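Local coordinates for extracellular protein containing a SCP domain (Bacillus anthracis, PDB 4IFA) that is of unknown function but pairs a CAP-associated N-terminal region with a cysteine-rich secretory protein domain and is regarded as a vaccine candidate possibly linked to virulence, at residues Tyr105-Gln110 / Phe225-Ile230; Ala89-Phe94 / Met221-Asp226; Ser233-Pro238 / Gly310-Leu315; Glu60-Lys65 / Trp82-Asp87. All coordinates share one frame; numbering follows the deposited sequence.

Interaction 1 (Tyr105-Gln110 / Phe225-Ile230)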
loop_
_atom_site.group_PDB
_atom_site.type_symbol
_atom_site.label_atom_id
_atom_site.label_comp_id
_atom_site.label_asym_id
_atom_site.label_seq_id
_atom_site.Cartn_x
_atom_site.Cartn_y
_atom_site.Cartn_z
ATOM N N TYR A 105 6.966 -4.293 -1.728
ATOM C CA TYR A 105 6.544 -3.308 -0.756
ATOM C C TYR A 105 6.772 -3.887 0.640
ATOM O O TYR A 105 6.248 -4.949 1.001
ATOM C CB TYR A 105 5.067 -2.936 -0.923
ATOM C CG TYR A 105 4.626 -1.921 0.103
ATOM C CD1 TYR A 105 5.133 -0.646 0.077
ATOM C CD2 TYR A 105 3.722 -2.246 1.130
ATOM C CE1 TYR A 105 4.775 0.312 1.011
ATOM C CE2 TYR A 105 3.378 -1.260 2.093
ATOM C CZ TYR A 105 3.906 -0.013 2.004
ATOM O OH TYR A 105 3.540 0.999 2.915
ATOM N N VAL A 106 7.545 -3.141 1.440
ATOM C CA VAL A 106 7.885 -3.459 2.821
ATOM C C VAL A 106 7.086 -2.623 3.788
ATOM O O VAL A 106 7.090 -1.393 3.680
ATOM C CB VAL A 106 9.404 -3.191 3.072
ATOM C CG1 VAL A 106 9.734 -3.416 4.555
ATOM C CG2 VAL A 106 10.255 -4.077 2.165
ATOM N N ALA A 107 6.376 -3.281 4.718
ATOM C CA ALA A 107 5.656 -2.581 5.798
ATOM C C ALA A 107 6.041 -3.057 7.186
ATOM O O ALA A 107 5.797 -2.358 8.160
ATOM C CB ALA A 107 4.136 -2.769 5.595
ATOM N N GLY A 108 6.614 -4.240 7.344
ATOM C CA GLY A 108 6.940 -4.750 8.661
ATOM C C GLY A 108 8.032 -3.960 9.335
ATOM O O GLY A 108 9.080 -3.683 8.729
ATOM N N GLU A 109 7.792 -3.612 10.596
ATOM C CA GLU A 109 8.708 -2.796 11.353
ATOM C C GLU A 109 10.106 -3.358 11.477
ATOM O O GLU A 109 11.079 -2.592 11.562
ATOM C CB GLU A 109 8.136 -2.514 12.757
ATOM C CG GLU A 109 8.991 -1.534 13.567
ATOM C CD GLU A 109 8.315 -0.983 14.836
ATOM O OE1 GLU A 109 9.023 -0.827 15.859
ATOM O OE2 GLU A 109 7.102 -0.664 14.806
ATOM N N GLN A 110 10.227 -4.690 11.429
ATOM C CA GLN A 110 11.508 -5.341 11.606
ATOM C C GLN A 110 12.199 -5.719 10.309
ATOM O O GLN A 110 13.324 -6.268 10.336
ATOM C CB GLN A 110 11.343 -6.592 12.484
ATOM C CG GLN A 110 10.880 -6.285 13.898
ATOM C CD GLN A 110 11.722 -5.247 14.610
ATOM O OE1 GLN A 110 12.954 -5.303 14.578
ATOM N NE2 GLN A 110 11.063 -4.276 15.252
ATOM N N PHE A 225 -6.607 -4.009 4.211
ATOM C CA PHE A 225 -6.930 -4.550 5.532
ATOM C C PHE A 225 -5.714 -4.852 6.397
ATOM O O PHE A 225 -5.575 -4.334 7.512
ATOM C CB PHE A 225 -7.844 -5.765 5.402
ATOM C CG PHE A 225 -8.116 -6.451 6.688
ATOM C CD1 PHE A 225 -9.066 -5.945 7.599
ATOM C CD2 PHE A 225 -7.434 -7.597 7.038
ATOM C CE1 PHE A 225 -9.304 -6.587 8.815
ATOM C CE2 PHE A 225 -7.683 -8.229 8.255
ATOM C CZ PHE A 225 -8.624 -7.726 9.133
ATOM N N ASP A 226 -4.812 -5.655 5.877
ATOM C CA ASP A 226 -3.623 -6.011 6.647
ATOM C C ASP A 226 -2.758 -4.791 6.968
ATOM O O ASP A 226 -2.231 -4.675 8.082
ATOM C CB ASP A 226 -2.777 -7.022 5.879
ATOM C CG ASP A 226 -3.365 -8.390 5.844
ATOM O OD1 ASP A 226 -4.113 -8.774 6.759
ATOM O OD2 ASP A 226 -3.034 -9.171 4.896
ATOM N N LEU A 227 -2.589 -3.885 6.001
ATOM C CA LEU A 227 -1.724 -2.741 6.205
ATOM C C LEU A 227 -2.379 -1.751 7.168
ATOM O O LEU A 227 -1.684 -1.003 7.837
ATOM C CB LEU A 227 -1.364 -2.127 4.840
ATOM C CG LEU A 227 -0.544 -3.020 3.924
ATOM C CD1 LEU A 227 -0.474 -2.379 2.513
ATOM C CD2 LEU A 227 0.851 -3.183 4.532
ATOM N N THR A 228 -3.715 -1.752 7.240
ATOM C CA THR A 228 -4.418 -0.919 8.249
ATOM C C THR A 228 -4.088 -1.502 9.633
ATOM O O THR A 228 -3.881 -0.732 10.559
ATOM C CB THR A 228 -5.943 -0.869 8.014
ATOM O OG1 THR A 228 -6.173 -0.147 6.786
ATOM C CG2 THR A 228 -6.657 -0.095 9.105
ATOM N N ASN A 229 -4.058 -2.820 9.779
ATOM C CA ASN A 229 -3.724 -3.423 11.060
ATOM C C ASN A 229 -2.254 -3.154 11.446
ATOM O O ASN A 229 -1.948 -3.033 12.626
ATOM C CB ASN A 229 -4.115 -4.878 11.151
ATOM C CG ASN A 229 -5.581 -5.053 11.451
ATOM O OD1 ASN A 229 -6.153 -4.220 12.150
ATOM N ND2 ASN A 229 -6.192 -6.126 10.957
ATOM N N ILE A 230 -1.357 -3.022 10.469
ATOM C CA ILE A 230 0.023 -2.599 10.755
ATOM C C ILE A 230 0.030 -1.184 11.345
ATOM O O ILE A 230 0.736 -0.907 12.314
ATOM C CB ILE A 230 0.903 -2.741 9.511
ATOM C CG1 ILE A 230 1.124 -4.236 9.278
ATOM C CG2 ILE A 230 2.216 -1.961 9.653
ATOM C CD1 ILE A 230 1.945 -4.571 8.104
#

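Interaction 2 (Ala89-Phe94 / Met221-Asp226)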
loop_
_atom_site.group_PDB
_atom_site.type_symbol
_atom_site.label_atom_id
_atom_site.label_comp_id
_atom_site.label_asym_id
_atom_site.label_seq_id
_atom_site.Cartn_x
_atom_site.Cartn_y
_atom_site.Cartn_z
ATOM N N ALA A 89 5.075 -7.989 11.903
ATOM C CA ALA A 89 6.386 -7.345 12.104
ATOM C C ALA A 89 7.335 -7.555 10.929
ATOM O O ALA A 89 8.353 -6.860 10.793
ATOM C CB ALA A 89 7.036 -7.871 13.382
ATOM N N GLN A 90 7.025 -8.557 10.088
ATOM C CA GLN A 90 7.865 -8.971 8.936
ATOM C C GLN A 90 7.167 -8.766 7.572
ATOM O O GLN A 90 7.560 -9.315 6.544
ATOM C CB GLN A 90 8.307 -10.433 9.088
ATOM C CG GLN A 90 9.000 -10.751 10.390
ATOM C CD GLN A 90 10.339 -10.084 10.562
ATOM O OE1 GLN A 90 10.974 -9.642 9.604
ATOM N NE2 GLN A 90 10.798 -10.021 11.811
ATOM N N TYR A 91 6.091 -7.976 7.546
ATOM C CA TYR A 91 5.252 -7.883 6.343
ATOM C C TYR A 91 6.002 -7.377 5.157
ATOM O O TYR A 91 6.642 -6.307 5.193
ATOM C CB TYR A 91 4.029 -6.954 6.596
ATOM C CG TYR A 91 3.029 -6.905 5.466
ATOM C CD1 TYR A 91 1.826 -7.547 5.586
ATOM C CD2 TYR A 91 3.321 -6.277 4.272
ATOM C CE1 TYR A 91 0.907 -7.575 4.536
ATOM C CE2 TYR A 91 2.427 -6.303 3.193
ATOM C CZ TYR A 91 1.226 -6.962 3.336
ATOM O OH TYR A 91 0.302 -6.971 2.311
ATOM N N VAL A 92 5.957 -8.182 4.088
ATOM C CA VAL A 92 6.482 -7.800 2.804
ATOM C C VAL A 92 5.651 -8.492 1.724
ATOM O O VAL A 92 5.080 -9.580 1.948
ATOM C CB VAL A 92 7.978 -8.147 2.642
ATOM C CG1 VAL A 92 8.248 -9.601 2.823
ATOM C CG2 VAL A 92 8.528 -7.668 1.283
ATOM N N GLN A 93 5.525 -7.812 0.593
ATOM C CA GLN A 93 4.895 -8.411 -0.596
ATOM C C GLN A 93 5.791 -8.110 -1.776
ATOM O O GLN A 93 6.325 -7.006 -1.935
ATOM C CB GLN A 93 3.465 -7.876 -0.788
ATOM C CG GLN A 93 3.348 -6.370 -0.886
ATOM C CD GLN A 93 1.895 -5.880 -0.937
ATOM O OE1 GLN A 93 1.114 -6.212 -0.047
ATOM N NE2 GLN A 93 1.545 -5.062 -1.937
ATOM N N PHE A 94 6.042 -9.142 -2.577
ATOM C CA PHE A 94 6.927 -9.090 -3.764
ATOM C C PHE A 94 6.096 -9.205 -5.022
ATOM O O PHE A 94 5.135 -9.971 -5.064
ATOM C CB PHE A 94 7.934 -10.249 -3.767
ATOM C CG PHE A 94 8.911 -10.266 -2.617
ATOM C CD1 PHE A 94 10.170 -9.692 -2.756
ATOM C CD2 PHE A 94 8.588 -10.860 -1.405
ATOM C CE1 PHE A 94 11.106 -9.730 -1.728
ATOM C CE2 PHE A 94 9.525 -10.903 -0.358
ATOM C CZ PHE A 94 10.781 -10.335 -0.520
HETATM N N MSE A 221 -8.168 -5.048 -1.630
HETATM C CA MSE A 221 -8.967 -5.074 -0.398
HETATM C C MSE A 221 -8.221 -5.728 0.772
HETATM O O MSE A 221 -8.185 -5.176 1.887
HETATM C CB MSE A 221 -10.278 -5.842 -0.648
HETATM C CG MSE A 221 -11.227 -5.064 -1.519
HETATM SE SE MSE A 221 -12.571 -6.138 -2.460
HETATM C CE MSE A 221 -13.258 -7.094 -0.861
ATOM N N GLN A 222 -7.643 -6.898 0.555
ATOM C CA GLN A 222 -6.935 -7.582 1.642
ATOM C C GLN A 222 -5.649 -6.852 2.021
ATOM O O GLN A 222 -5.309 -6.747 3.186
ATOM C CB GLN A 222 -6.639 -9.039 1.303
ATOM C CG GLN A 222 -6.006 -9.753 2.483
ATOM C CD GLN A 222 -6.939 -9.917 3.653
ATOM O OE1 GLN A 222 -8.142 -10.128 3.481
ATOM N NE2 GLN A 222 -6.385 -9.856 4.855
ATOM N N GLN A 223 -4.937 -6.317 1.051
ATOM C CA GLN A 223 -3.710 -5.537 1.371
ATOM C C GLN A 223 -4.082 -4.326 2.227
ATOM O O GLN A 223 -3.429 -4.049 3.231
ATOM C CB GLN A 223 -2.955 -5.110 0.123
ATOM C CG GLN A 223 -2.404 -6.283 -0.664
ATOM C CD GLN A 223 -1.782 -5.867 -1.932
ATOM O OE1 GLN A 223 -1.335 -4.750 -2.127
ATOM N NE2 GLN A 223 -1.682 -6.836 -2.834
ATOM N N ILE A 224 -5.128 -3.589 1.850
ATOM C CA ILE A 224 -5.523 -2.454 2.672
ATOM C C ILE A 224 -5.854 -2.935 4.081
ATOM O O ILE A 224 -5.524 -2.255 5.071
ATOM C CB ILE A 224 -6.710 -1.664 2.040
ATOM C CG1 ILE A 224 -6.217 -0.885 0.828
ATOM C CG2 ILE A 224 -7.368 -0.719 3.087
ATOM C CD1 ILE A 224 -7.364 -0.319 -0.063
ATOM N N PHE A 225 -6.607 -4.009 4.211
ATOM C CA PHE A 225 -6.930 -4.550 5.532
ATOM C C PHE A 225 -5.714 -4.852 6.397
ATOM O O PHE A 225 -5.575 -4.334 7.512
ATOM C CB PHE A 225 -7.844 -5.765 5.402
ATOM C CG PHE A 225 -8.116 -6.451 6.688
ATOM C CD1 PHE A 225 -9.066 -5.945 7.599
ATOM C CD2 PHE A 225 -7.434 -7.597 7.038
ATOM C CE1 PHE A 225 -9.304 -6.587 8.815
ATOM C CE2 PHE A 225 -7.683 -8.229 8.255
ATOM C CZ PHE A 225 -8.624 -7.726 9.133
ATOM N N ASP A 226 -4.812 -5.655 5.877
ATOM C CA ASP A 226 -3.623 -6.011 6.647
ATOM C C ASP A 226 -2.758 -4.791 6.968
ATOM O O ASP A 226 -2.231 -4.675 8.082
ATOM C CB ASP A 226 -2.777 -7.022 5.879
ATOM C CG ASP A 226 -3.365 -8.390 5.844
ATOM O OD1 ASP A 226 -4.113 -8.774 6.759
ATOM O OD2 ASP A 226 -3.034 -9.171 4.896
HETATM O O HOH W 1 -2.081 -8.448 2.530
#

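Interaction 3 (Ser233-Pro238 / Gly310-Leu315)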
loop_
_atom_site.group_PDB
_atom_site.type_symbol
_atom_site.label_atom_id
_atom_site.label_comp_id
_atom_site.label_asym_id
_atom_site.label_seq_id
_atom_site.Cartn_x
_atom_site.Cartn_y
_atom_site.Cartn_z
ATOM N N SER A 233 -1.286 -1.467 14.961
ATOM C CA SER A 233 -0.233 -1.978 15.829
ATOM C C SER A 233 0.820 -0.913 16.162
ATOM O O SER A 233 1.239 -0.785 17.308
ATOM C CB SER A 233 0.398 -3.226 15.187
ATOM O OG SER A 233 1.315 -3.858 16.063
ATOM N N ARG A 234 1.227 -0.159 15.143
ATOM C CA ARG A 234 2.213 0.905 15.286
ATOM C C ARG A 234 1.769 1.932 16.351
ATOM O O ARG A 234 2.588 2.458 17.123
ATOM C CB ARG A 234 2.353 1.597 13.926
ATOM C CG ARG A 234 3.415 2.653 13.812
ATOM C CD ARG A 234 3.342 3.356 12.427
ATOM N NE ARG A 234 3.399 2.396 11.286
ATOM C CZ ARG A 234 2.768 2.575 10.112
ATOM N NH1 ARG A 234 2.013 3.645 9.930
ATOM N NH2 ARG A 234 2.809 1.676 9.113
ATOM N N HIS A 235 0.459 2.206 16.348
ATOM C CA HIS A 235 -0.203 3.192 17.249
ATOM C C HIS A 235 -0.790 2.566 18.516
ATOM O O HIS A 235 -1.533 3.243 19.268
ATOM C CB HIS A 235 -1.233 3.968 16.440
ATOM C CG HIS A 235 -0.607 4.888 15.437
ATOM N ND1 HIS A 235 -0.395 6.223 15.704
ATOM C CD2 HIS A 235 -0.085 4.659 14.208
ATOM C CE1 HIS A 235 0.211 6.780 14.668
ATOM N NE2 HIS A 235 0.424 5.849 13.748
ATOM N N ASN A 236 -0.401 1.331 18.815
ATOM C CA ASN A 236 -0.802 0.676 20.077
ATOM C C ASN A 236 -2.303 0.580 20.252
ATOM O O ASN A 236 -2.842 0.772 21.344
ATOM C CB ASN A 236 -0.130 1.389 21.258
ATOM C CG ASN A 236 1.372 1.387 21.122
ATOM O OD1 ASN A 236 2.000 0.334 20.967
ATOM N ND2 ASN A 236 1.958 2.569 21.120
ATOM N N LEU A 237 -2.970 0.258 19.165
ATOM C CA LEU A 237 -4.417 0.102 19.121
ATOM C C LEU A 237 -4.770 -1.350 18.864
ATOM O O LEU A 237 -4.003 -2.069 18.215
ATOM C CB LEU A 237 -4.999 0.942 17.966
ATOM C CG LEU A 237 -4.900 2.457 18.166
ATOM C CD1 LEU A 237 -5.148 3.233 16.869
ATOM C CD2 LEU A 237 -5.874 2.915 19.264
ATOM N N PRO A 238 -5.960 -1.776 19.307
ATOM C CA PRO A 238 -6.352 -3.127 19.007
ATOM C C PRO A 238 -6.562 -3.299 17.512
ATOM O O PRO A 238 -6.970 -2.373 16.817
ATOM C CB PRO A 238 -7.689 -3.284 19.728
ATOM C CG PRO A 238 -7.714 -2.215 20.734
ATOM C CD PRO A 238 -6.917 -1.091 20.177
ATOM N N GLY A 310 -8.623 13.868 8.462
ATOM C CA GLY A 310 -9.952 13.291 8.636
ATOM C C GLY A 310 -9.987 11.795 8.470
ATOM O O GLY A 310 -10.710 11.063 9.187
ATOM N N HIS A 311 -9.226 11.321 7.507
ATOM C CA HIS A 311 -9.186 9.893 7.236
ATOM C C HIS A 311 -8.406 9.149 8.319
ATOM O O HIS A 311 -8.719 8.025 8.729
ATOM C CB HIS A 311 -8.573 9.636 5.864
ATOM C CG HIS A 311 -9.306 10.308 4.748
ATOM N ND1 HIS A 311 -9.093 11.613 4.380
ATOM C CD2 HIS A 311 -10.248 9.825 3.905
ATOM C CE1 HIS A 311 -9.884 11.917 3.363
ATOM N NE2 HIS A 311 -10.579 10.837 3.038
ATOM N N ARG A 312 -7.312 9.774 8.749
ATOM C CA ARG A 312 -6.479 9.259 9.839
ATOM C C ARG A 312 -7.269 9.053 11.117
ATOM O O ARG A 312 -7.043 8.094 11.855
ATOM C CB ARG A 312 -5.298 10.217 10.060
ATOM C CG ARG A 312 -4.289 9.820 11.123
ATOM C CD ARG A 312 -3.345 11.008 11.324
ATOM N NE ARG A 312 -2.218 10.704 12.212
ATOM C CZ ARG A 312 -1.139 10.034 11.816
ATOM N NH1 ARG A 312 -1.035 9.560 10.573
ATOM N NH2 ARG A 312 -0.157 9.798 12.672
ATOM N N LYS A 313 -8.203 9.968 11.404
ATOM C CA LYS A 313 -9.063 9.823 12.577
ATOM C C LYS A 313 -9.774 8.461 12.560
ATOM O O LYS A 313 -9.869 7.822 13.605
ATOM C CB LYS A 313 -10.058 11.001 12.729
ATOM C CG LYS A 313 -9.374 12.300 13.125
ATOM C CD LYS A 313 -10.283 13.457 13.483
ATOM C CE LYS A 313 -9.417 14.738 13.645
ATOM N NZ LYS A 313 -8.214 14.579 14.531
ATOM N N ASN A 314 -10.266 8.005 11.390
ATOM C CA ASN A 314 -10.935 6.712 11.345
ATOM C C ASN A 314 -9.942 5.569 11.539
ATOM O O ASN A 314 -10.190 4.644 12.319
ATOM C CB ASN A 314 -11.705 6.511 10.042
ATOM C CG ASN A 314 -12.928 7.366 9.938
ATOM O OD1 ASN A 314 -13.655 7.572 10.930
ATOM N ND2 ASN A 314 -13.186 7.854 8.736
ATOM N N LEU A 315 -8.776 5.670 10.889
ATOM C CA LEU A 315 -7.741 4.652 11.065
ATOM C C LEU A 315 -7.362 4.433 12.505
ATOM O O LEU A 315 -7.121 3.318 12.941
ATOM C CB LEU A 315 -6.473 5.042 10.303
ATOM C CG LEU A 315 -6.583 5.014 8.787
ATOM C CD1 LEU A 315 -5.331 5.673 8.167
ATOM C CD2 LEU A 315 -6.750 3.619 8.181
#

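Interaction 4 (Glu60-Lys65 / Trp82-Asp87)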
loop_
_atom_site.group_PDB
_atom_site.type_symbol
_atom_site.label_atom_id
_atom_site.label_comp_id
_atom_site.label_asym_id
_atom_site.label_seq_id
_atom_site.Cartn_x
_atom_site.Cartn_y
_atom_site.Cartn_z
ATOM N N GLU A 60 12.372 -18.540 -8.307
ATOM C CA GLU A 60 12.938 -19.675 -7.596
ATOM C C GLU A 60 13.806 -19.253 -6.414
ATOM O O GLU A 60 13.780 -19.902 -5.357
ATOM C CB GLU A 60 13.782 -20.517 -8.550
ATOM C CG GLU A 60 14.523 -21.712 -7.901
ATOM C CD GLU A 60 15.411 -22.517 -8.853
ATOM O OE1 GLU A 60 15.189 -22.518 -10.090
ATOM O OE2 GLU A 60 16.333 -23.174 -8.327
ATOM N N ASN A 61 14.587 -18.182 -6.607
ATOM C CA ASN A 61 15.431 -17.593 -5.548
ATOM C C ASN A 61 14.548 -17.039 -4.412
ATOM O O ASN A 61 14.818 -17.287 -3.239
ATOM C CB ASN A 61 16.345 -16.512 -6.161
ATOM C CG ASN A 61 17.296 -15.883 -5.157
ATOM O OD1 ASN A 61 18.122 -16.558 -4.544
ATOM N ND2 ASN A 61 17.160 -14.567 -4.980
ATOM N N LEU A 62 13.453 -16.384 -4.773
ATOM C CA LEU A 62 12.537 -15.818 -3.779
ATOM C C LEU A 62 11.922 -16.965 -2.990
ATOM O O LEU A 62 11.955 -16.957 -1.752
ATOM C CB LEU A 62 11.469 -14.968 -4.458
ATOM C CG LEU A 62 10.409 -14.375 -3.543
ATOM C CD1 LEU A 62 11.025 -13.458 -2.434
ATOM C CD2 LEU A 62 9.429 -13.578 -4.368
ATOM N N LEU A 63 11.463 -18.007 -3.698
ATOM C CA LEU A 63 10.859 -19.163 -3.014
ATOM C C LEU A 63 11.858 -19.824 -2.037
ATOM O O LEU A 63 11.502 -20.194 -0.926
ATOM C CB LEU A 63 10.340 -20.164 -4.048
ATOM C CG LEU A 63 9.452 -21.292 -3.565
ATOM C CD1 LEU A 63 8.221 -20.711 -2.916
ATOM C CD2 LEU A 63 9.087 -22.139 -4.742
ATOM N N ALA A 64 13.114 -19.997 -2.468
ATOM C CA ALA A 64 14.159 -20.581 -1.622
ATOM C C ALA A 64 14.490 -19.803 -0.361
ATOM O O ALA A 64 14.703 -20.400 0.697
ATOM C CB ALA A 64 15.454 -20.740 -2.440
ATOM N N LYS A 65 14.552 -18.476 -0.492
ATOM C CA LYS A 65 14.979 -17.577 0.581
ATOM C C LYS A 65 13.830 -17.169 1.512
ATOM O O LYS A 65 14.040 -17.029 2.721
ATOM C CB LYS A 65 15.629 -16.319 -0.026
ATOM C CG LYS A 65 16.859 -16.507 -0.939
ATOM C CD LYS A 65 18.105 -16.767 -0.196
ATOM C CE LYS A 65 19.281 -17.161 -1.122
ATOM N NZ LYS A 65 19.731 -16.114 -2.090
ATOM N N TRP A 82 3.119 -11.661 -4.402
ATOM C CA TRP A 82 3.380 -12.794 -3.511
ATOM C C TRP A 82 3.402 -12.126 -2.130
ATOM O O TRP A 82 4.356 -11.382 -1.797
ATOM C CB TRP A 82 4.727 -13.443 -3.827
ATOM C CG TRP A 82 4.809 -14.278 -5.062
ATOM C CD1 TRP A 82 4.122 -14.119 -6.227
ATOM C CD2 TRP A 82 5.734 -15.337 -5.270
ATOM N NE1 TRP A 82 4.532 -15.078 -7.146
ATOM C CE2 TRP A 82 5.516 -15.842 -6.577
ATOM C CE3 TRP A 82 6.716 -15.929 -4.469
ATOM C CZ2 TRP A 82 6.260 -16.910 -7.106
ATOM C CZ3 TRP A 82 7.432 -17.010 -4.984
ATOM C CH2 TRP A 82 7.223 -17.469 -6.298
ATOM N N VAL A 83 2.420 -12.424 -1.289
ATOM C CA VAL A 83 2.234 -11.710 -0.029
ATOM C C VAL A 83 2.672 -12.557 1.154
ATOM O O VAL A 83 2.209 -13.676 1.328
ATOM C CB VAL A 83 0.744 -11.384 0.157
ATOM C CG1 VAL A 83 0.494 -10.620 1.438
ATOM C CG2 VAL A 83 0.261 -10.546 -1.023
ATOM N N TYR A 84 3.541 -11.994 1.987
ATOM C CA TYR A 84 4.037 -12.594 3.220
ATOM C C TYR A 84 3.486 -11.784 4.400
ATOM O O TYR A 84 4.140 -10.869 4.894
ATOM C CB TYR A 84 5.576 -12.598 3.219
ATOM C CG TYR A 84 6.132 -13.491 2.133
ATOM C CD1 TYR A 84 6.485 -14.805 2.388
ATOM C CD2 TYR A 84 6.283 -13.016 0.822
ATOM C CE1 TYR A 84 6.965 -15.652 1.372
ATOM C CE2 TYR A 84 6.749 -13.841 -0.196
ATOM C CZ TYR A 84 7.122 -15.136 0.082
ATOM O OH TYR A 84 7.591 -15.946 -0.939
ATOM N N ASN A 85 2.284 -12.157 4.823
ATOM C CA ASN A 85 1.561 -11.379 5.853
ATOM C C ASN A 85 1.302 -12.122 7.147
ATOM O O ASN A 85 0.588 -11.600 7.988
ATOM C CB ASN A 85 0.196 -10.928 5.300
ATOM C CG ASN A 85 -0.745 -12.087 5.074
ATOM O OD1 ASN A 85 -0.296 -13.226 4.979
ATOM N ND2 ASN A 85 -2.051 -11.835 4.978
ATOM N N GLN A 86 1.883 -13.283 7.358
ATOM C CA GLN A 86 1.525 -14.037 8.578
ATOM C C GLN A 86 2.137 -13.497 9.874
ATOM O O GLN A 86 1.675 -13.830 10.973
ATOM C CB GLN A 86 1.714 -15.544 8.381
ATOM C CG GLN A 86 0.789 -16.135 7.269
ATOM C CD GLN A 86 -0.732 -15.980 7.532
ATOM O OE1 GLN A 86 -1.260 -16.507 8.522
ATOM N NE2 GLN A 86 -1.438 -15.287 6.625
ATOM N N ASP A 87 3.145 -12.643 9.740
ATOM C CA ASP A 87 3.751 -11.977 10.869
ATOM C C ASP A 87 3.782 -10.513 10.501
ATOM O O ASP A 87 4.585 -10.072 9.652
ATOM C CB ASP A 87 5.164 -12.513 11.113
ATOM C CG ASP A 87 5.872 -11.824 12.272
ATOM O OD1 ASP A 87 5.440 -10.753 12.755
ATOM O OD2 ASP A 87 6.903 -12.413 12.708
#

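Interaction 1 (Tyr105-Gln110 / Phe225-Ile230)
Leu-227 meets Tyr-105 and Ala-107 where helix 210-234 of the cysteine-rich secretory protein (SCP) part lies against the antiparallel sheet of the CAP-associated N-terminal region. The case illustrates how two folds can be joined by a few buried apolar side chains. Followed outward, Leu-227 points its CB toward the sheet, and its CG sits beside the backbone N (chi1 -65°), a setting that carries both methyls to the end of strand 100-106. There the branches divide the work. CD1 lies 4.0 Å from CE2 of Tyr-105, while CD2 comes to the same CE2 atom near the plane of the ring, at its edge. CD2 also presses on Ala-107, its distance to CB of that residue being 3.5 Å, closer than two methyls usually settle. One helical turn further on, Ile-230 continues the apolar row. Its CG1 branch ends in CD1, which lies 3.8 Å from Ala-107 CB, so that the alanine CB is touched by two helix side chains. Helix 298-306 supplies a further wall, with Val-299 touching both Tyr-105 and Leu-227, and Tyr-91 packs on Leu-227 and Ile-230. The other branch of Ile-230 turns to the backbone of the loop that follows the strand: its CG2 methyl stands 3.9 Å from the carbonyl oxygen O of Ala-107.

Interaction 2 (Ala89-Phe94 / Met221-Asp226)
Gln-93 and Gln-223 join by their side-chain amides, the one direct hydrogen bond between strand 92-97 and helix 210-234 here. NE2 of Gln-93 donates to OE1 of Gln-223 at 2.9 Å with an N-H...O angle of 157°. The acceptor lies near the donor's amide plane, but the nitrogen stands above the carbonyl plane of Gln-223, the two amides being 78° apart. The other end of the Gln-93 amide is also held: Tyr-91 OH donates to its OE1 at 2.6 Å, fixing which way the amide is turned. Gln-223 NE2 bonds to Glu-73.

A water extends the network, donating to Tyr-91 OH at 2.8 Å and to OD2 of Asp-226 at 2.7 Å; that carboxylate oxygen also accepts from Asn-85.

Van der Waals contact is sparse: CE1 of Tyr-91 lies 4.0 Å from CB of Asp-226, and Tyr-91 OH passes the CG methylene of Gln-223.

This is a polar patch buried between helix 210-234, packed on the SCP-type sheet, and strand 92-97 of the antiparallel N-terminal sheet with its preceding loop.

Interaction 3 (Ser233-Pro238 / Gly310-Leu315)
With CG of His-235 beside its backbone N (chi1 -69°) and Arg-312, its CG anti to the backbone N (chi1 -178°), extended on to NE, the imidazole and the guanidinium meet between the end of helix 210-234 and helix 309-315 of the SCP fold. A Schellman motif closes the first helix: Asn-236, at positive phi, is its C-prime residue, and Leu-237 N reaches back to Arg-232 O. His-235 is the first residue to leave the helical course, and its CB points toward the neighbouring helix. The two flat groups stand nearly perpendicular, 85° apart, with Arg-312 NH2 3.6 Å from His-235 CE1 in an oblique approach. Arg-312 NH1 bonds to Leu-306 O and forms a salt bridge with Asp-171, on strand 164-171 of the N-terminal sheet, whose carboxylate would be expected to balance its charge. Leu-237 touches helix 309-315 loosely, CD1 lying 4.4 Å from Leu-315 O, a carbonyl oxygen that accepts a hydrogen bond from Arg-232 NH1 and so ties the same two helices.

Interaction 4 (Glu60-Lys65 / Trp82-Asp87)
Helix 60-65 and strand 82-84 run nearly parallel, 16° apart, their axes coming no closer than 11.9 Å, so Leu-62 and Trp-82 must span the space between them. Leu-62 has CG anti to its N (chi1 177°), which sends its branched end toward the strand. There CD2 lies 3.6 Å from CE3 of Trp-82, on the benzo part of the indole, approaching obliquely. Leu-63 adds a second, looser touch, with CD1 at 4.3 Å from Trp-82 CZ3. Two residues along the strand, on its same side, Tyr-84 sends its hydroxyl past Leu-62, OH lying 4.1 Å from Leu-62 CG; its ring meets Trp-66 edge-to-face. Phe-94 and Val-96 of the adjoining strand also touch Leu-62. The helix is thus held on this sheet by van der Waals contact between side chains, without a polar bond between the two segments, while the Tyr-84 hydroxyl, at the edge of the Trp-82 ring and in its plane, has its polar demand met by Gly-67 O.

Overall arrangement
Along the chain, interaction 4 comes first and closes before the others open; interactions 1 and 2 both end on helix 210-234, and interaction 3 follows. Interactions 1 and 2, with centres about 5 Å apart, share Phe-225 and Asp-226 and reach neighbouring strands of one antiparallel sheet. Interaction 4, about 12 Å centre to centre from interaction 2, lies on that sheet too. Interaction 3 takes the C-terminal end of the helix, about 28 Å from interaction 4 between centres; Thr-228 and Leu-315 link it to interaction 1. The long helix thus has one side against the N-terminal sheet and its C-terminal end against helix 309-315, consistent with its serving as the shared boundary of the two regions.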